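Local coordinates for protein probable Thioesterase (Bartonella henselae, PDB 3HM0) that probably hydrolyses thioesters, perhaps acyl-CoA substrates, as a member of the thioesterase superfamily, at residues G122-Y130 and T140-I148. Residues are numbered along the deposited sequence; the frame is centred on the assembly and turned at random.
Sequences GARFFMEQY and TAKVEIALI
Phe125, Met127 and Gln129 pair with Ile145, Val143 and Ala141 across two inner strands, 124-133 and 136-149, of the antiparallel sheet, neighbours joined as a beta hairpin. The strand axes approach to 4.7 Å at 164°, and each of these three hydrogen-bonded pairs is closed by two backbone bonds, such as Met127 N to Val143 O at 2.8 Å. Phe126–Glu144 and Glu128–Lys142 lie between them, and Tyr130–Thr140 follows beyond Gln129–Ala141, as non-hydrogen-bonded pairs.

On the face of Phe125, Met127 and Gln129, the sheet meets helix 58-72. Ile145 CB lies over the ring of Phe125 in a CH-pi contact, 3.8 Å from the centroid and 21° off the normal. The ring reaches over Ile145 because its CG sits between the backbone N and the carbonyl carbon (chi1 67°). Met127 SD lies at the edge of that ring. The Gln129 amide, buried here, turns its OE1 to Arg67 and its NE2 to Thr115 OG1 and the carbonyl of Phe63, which satisfies both ends and ties strand to helix.

The other face is more polar. Glu144 extends with CG anti to its backbone N, alongside Phe126, and its CG covers one ring face, 3.4 Å from Phe126 CE2. Farther out, Glu144 OE2 forms a salt bridge with Arg124, taking NE at 2.7 Å in a bent bond and NH2 in a weak one. Thr140 CG2 meets the edge of the Tyr130 ring, 3.4 Å from CD1.

A curved antiparallel sheet with one face packed on a long helix is characteristic of the hotdog fold, consistent with the thioesterase superfamily, and this hairpin supplies two of its inner strands.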
loop_
_atom_site.group_PDB
_atom_site.type_symbol
_atom_site.label_atom_id
_atom_site.label_comp_id
_atom_site.label_asym_id
_atom_site.label_seq_id
_atom_site.Cartn_x
_atom_site.Cartn_y
_atom_site.Cartn_z
ATOM N N GLY A 122 25.715 18.022 -2.438
ATOM C CA GLY A 122 26.773 16.996 -2.459
ATOM C C GLY A 122 26.546 15.729 -1.641
ATOM O O GLY A 122 27.184 14.711 -1.924
ATOM N N ALA A 123 25.669 15.797 -0.622
ATOM C CA ALA A 123 25.184 14.607 0.105
ATOM C C ALA A 123 23.654 14.609 0.389
ATOM O O ALA A 123 23.092 13.583 0.786
ATOM C CB ALA A 123 25.977 14.397 1.377
ATOM N N ARG A 124 23.012 15.766 0.197
ATOM C CA ARG A 124 21.553 15.948 0.336
ATOM C C ARG A 124 21.107 16.701 -0.906
ATOM O O ARG A 124 21.853 17.527 -1.421
ATOM C CB ARG A 124 21.162 16.852 1.537
ATOM C CG ARG A 124 21.978 16.757 2.818
ATOM C CD ARG A 124 21.617 15.532 3.642
ATOM N NE ARG A 124 20.578 15.798 4.640
ATOM C CZ ARG A 124 20.363 15.047 5.727
ATOM N NH1 ARG A 124 21.111 13.973 5.968
ATOM N NH2 ARG A 124 19.392 15.365 6.582
ATOM N N PHE A 125 19.887 16.463 -1.374
ATOM C CA PHE A 125 19.276 17.394 -2.330
ATOM C C PHE A 125 17.791 17.634 -2.035
ATOM O O PHE A 125 17.166 16.857 -1.322
ATOM C CB PHE A 125 19.537 16.983 -3.787
ATOM C CG PHE A 125 18.861 15.713 -4.192
ATOM C CD1 PHE A 125 19.464 14.483 -3.950
ATOM C CD2 PHE A 125 17.614 15.744 -4.808
ATOM C CE1 PHE A 125 18.830 13.308 -4.316
ATOM C CE2 PHE A 125 16.968 14.558 -5.178
ATOM C CZ PHE A 125 17.568 13.346 -4.937
ATOM N N PHE A 126 17.254 18.723 -2.578
ATOM C CA PHE A 126 15.960 19.249 -2.173
ATOM C C PHE A 126 15.010 19.395 -3.366
ATOM O O PHE A 126 15.344 20.036 -4.375
ATOM C CB PHE A 126 16.130 20.599 -1.449
ATOM C CG PHE A 126 16.902 20.511 -0.151
ATOM C CD1 PHE A 126 18.294 20.409 -0.149
ATOM C CD2 PHE A 126 16.234 20.537 1.076
ATOM C CE1 PHE A 126 19.015 20.313 1.071
ATOM C CE2 PHE A 126 16.938 20.459 2.294
ATOM C CZ PHE A 126 18.325 20.343 2.298
ATOM N N MET A 127 13.825 18.798 -3.249
ATOM C CA MET A 127 12.863 18.829 -4.337
ATOM C C MET A 127 11.560 19.560 -3.999
ATOM O O MET A 127 11.078 19.533 -2.849
ATOM C CB MET A 127 12.586 17.406 -4.844
ATOM C CG MET A 127 13.491 16.965 -5.979
ATOM S SD MET A 127 13.390 15.183 -6.268
ATOM C CE MET A 127 13.912 15.015 -7.967
ATOM N N GLU A 128 11.003 20.221 -5.009
ATOM C CA GLU A 128 9.697 20.849 -4.898
ATOM C C GLU A 128 8.778 20.112 -5.842
ATOM O O GLU A 128 8.985 20.140 -7.060
ATOM C CB GLU A 128 9.739 22.323 -5.312
ATOM C CG GLU A 128 10.220 23.292 -4.237
ATOM C CD GLU A 128 10.439 24.726 -4.778
ATOM O OE1 GLU A 128 9.924 25.062 -5.885
ATOM O OE2 GLU A 128 11.130 25.511 -4.080
ATOM N N GLN A 129 7.746 19.472 -5.289
ATOM C CA GLN A 129 6.824 18.686 -6.109
ATOM C C GLN A 129 5.421 19.215 -6.006
ATOM O O GLN A 129 5.038 19.700 -4.952
ATOM C CB GLN A 129 6.887 17.209 -5.729
ATOM C CG GLN A 129 8.268 16.616 -5.853
ATOM C CD GLN A 129 8.246 15.114 -5.849
ATOM O OE1 GLN A 129 8.446 14.491 -4.797
ATOM N NE2 GLN A 129 7.993 14.509 -7.023
ATOM N N TYR A 130 4.666 19.114 -7.100
ATOM C CA TYR A 130 3.282 19.561 -7.163
ATOM C C TYR A 130 2.373 18.514 -7.827
ATOM O O TYR A 130 2.787 17.795 -8.748
ATOM C CB TYR A 130 3.175 20.910 -7.910
ATOM C CG TYR A 130 3.978 22.038 -7.277
ATOM C CD1 TYR A 130 3.454 22.796 -6.233
ATOM C CD2 TYR A 130 5.272 22.329 -7.710
ATOM C CE1 TYR A 130 4.197 23.813 -5.634
ATOM C CE2 TYR A 130 6.025 23.346 -7.120
ATOM C CZ TYR A 130 5.481 24.089 -6.084
ATOM O OH TYR A 130 6.231 25.098 -5.495
ATOM N N THR A 140 0.928 19.851 -2.600
ATOM C CA THR A 140 2.269 20.402 -2.884
ATOM C C THR A 140 3.241 19.858 -1.853
ATOM O O THR A 140 2.832 19.584 -0.730
ATOM C CB THR A 140 2.329 21.940 -2.725
ATOM O OG1 THR A 140 2.154 22.260 -1.343
ATOM C CG2 THR A 140 1.277 22.654 -3.561
ATOM N N ALA A 141 4.519 19.729 -2.199
ATOM C CA ALA A 141 5.463 19.152 -1.247
ATOM C C ALA A 141 6.916 19.622 -1.387
ATOM O O ALA A 141 7.400 19.878 -2.506
ATOM C CB ALA A 141 5.387 17.623 -1.280
ATOM N N LYS A 142 7.593 19.731 -0.241
ATOM C CA LYS A 142 9.020 19.979 -0.189
ATOM C C LYS A 142 9.663 18.750 0.402
ATOM O O LYS A 142 9.268 18.271 1.460
ATOM C CB LYS A 142 9.363 21.216 0.654
ATOM C CG LYS A 142 9.350 22.565 -0.103
ATOM C CD LYS A 142 7.948 23.202 -0.147
ATOM C CE LYS A 142 7.730 24.068 -1.416
ATOM N NZ LYS A 142 6.291 24.044 -1.921
ATOM N N VAL A 143 10.644 18.215 -0.312
ATOM C CA VAL A 143 11.208 16.937 0.060
ATOM C C VAL A 143 12.708 17.077 0.159
ATOM O O VAL A 143 13.337 17.692 -0.701
ATOM C CB VAL A 143 10.874 15.862 -0.987
ATOM C CG1 VAL A 143 11.008 14.522 -0.380
ATOM C CG2 VAL A 143 9.449 16.030 -1.510
ATOM N N GLU A 144 13.279 16.503 1.206
ATOM C CA GLU A 144 14.723 16.384 1.337
ATOM C C GLU A 144 15.180 14.926 1.165
ATOM O O GLU A 144 14.737 14.032 1.891
ATOM C CB GLU A 144 15.164 16.913 2.706
ATOM C CG GLU A 144 16.666 17.138 2.823
ATOM C CD GLU A 144 17.109 17.473 4.233
ATOM O OE1 GLU A 144 16.522 18.400 4.859
ATOM O OE2 GLU A 144 18.055 16.793 4.708
ATOM N N ILE A 145 16.099 14.704 0.232
ATOM C CA ILE A 145 16.574 13.361 -0.114
ATOM C C ILE A 145 18.061 13.187 0.153
ATOM O O ILE A 145 18.866 13.971 -0.328
ATOM C CB ILE A 145 16.346 13.084 -1.617
ATOM C CG1 ILE A 145 14.974 13.606 -2.087
ATOM C CG2 ILE A 145 16.563 11.618 -1.939
ATOM C CD1 ILE A 145 13.795 12.705 -1.806
ATOM N N ALA A 146 18.418 12.161 0.912
ATOM C CA ALA A 146 19.809 11.754 1.091
ATOM C C ALA A 146 20.108 10.440 0.352
ATOM O O ALA A 146 19.189 9.747 -0.132
ATOM C CB ALA A 146 20.123 11.586 2.567
ATOM N N LEU A 147 21.393 10.085 0.303
ATOM C CA LEU A 147 21.879 8.891 -0.384
ATOM C C LEU A 147 22.604 8.005 0.613
ATOM O O LEU A 147 23.553 8.456 1.246
ATOM C CB LEU A 147 22.830 9.292 -1.528
ATOM C CG LEU A 147 23.341 8.155 -2.433
ATOM C CD1 LEU A 147 22.180 7.450 -3.119
ATOM C CD2 LEU A 147 24.380 8.636 -3.475
ATOM N N ILE A 148 22.169 6.764 0.787
ATOM C CA ILE A 148 22.804 5.906 1.784
ATOM C C ILE A 148 23.158 4.536 1.245
ATOM O O ILE A 148 22.587 4.084 0.253
ATOM C CB ILE A 148 21.928 5.712 3.043
ATOM C CG1 ILE A 148 20.638 4.952 2.705
ATOM C CG2 ILE A 148 21.647 7.033 3.724
ATOM C CD1 ILE A 148 19.952 4.334 3.921
#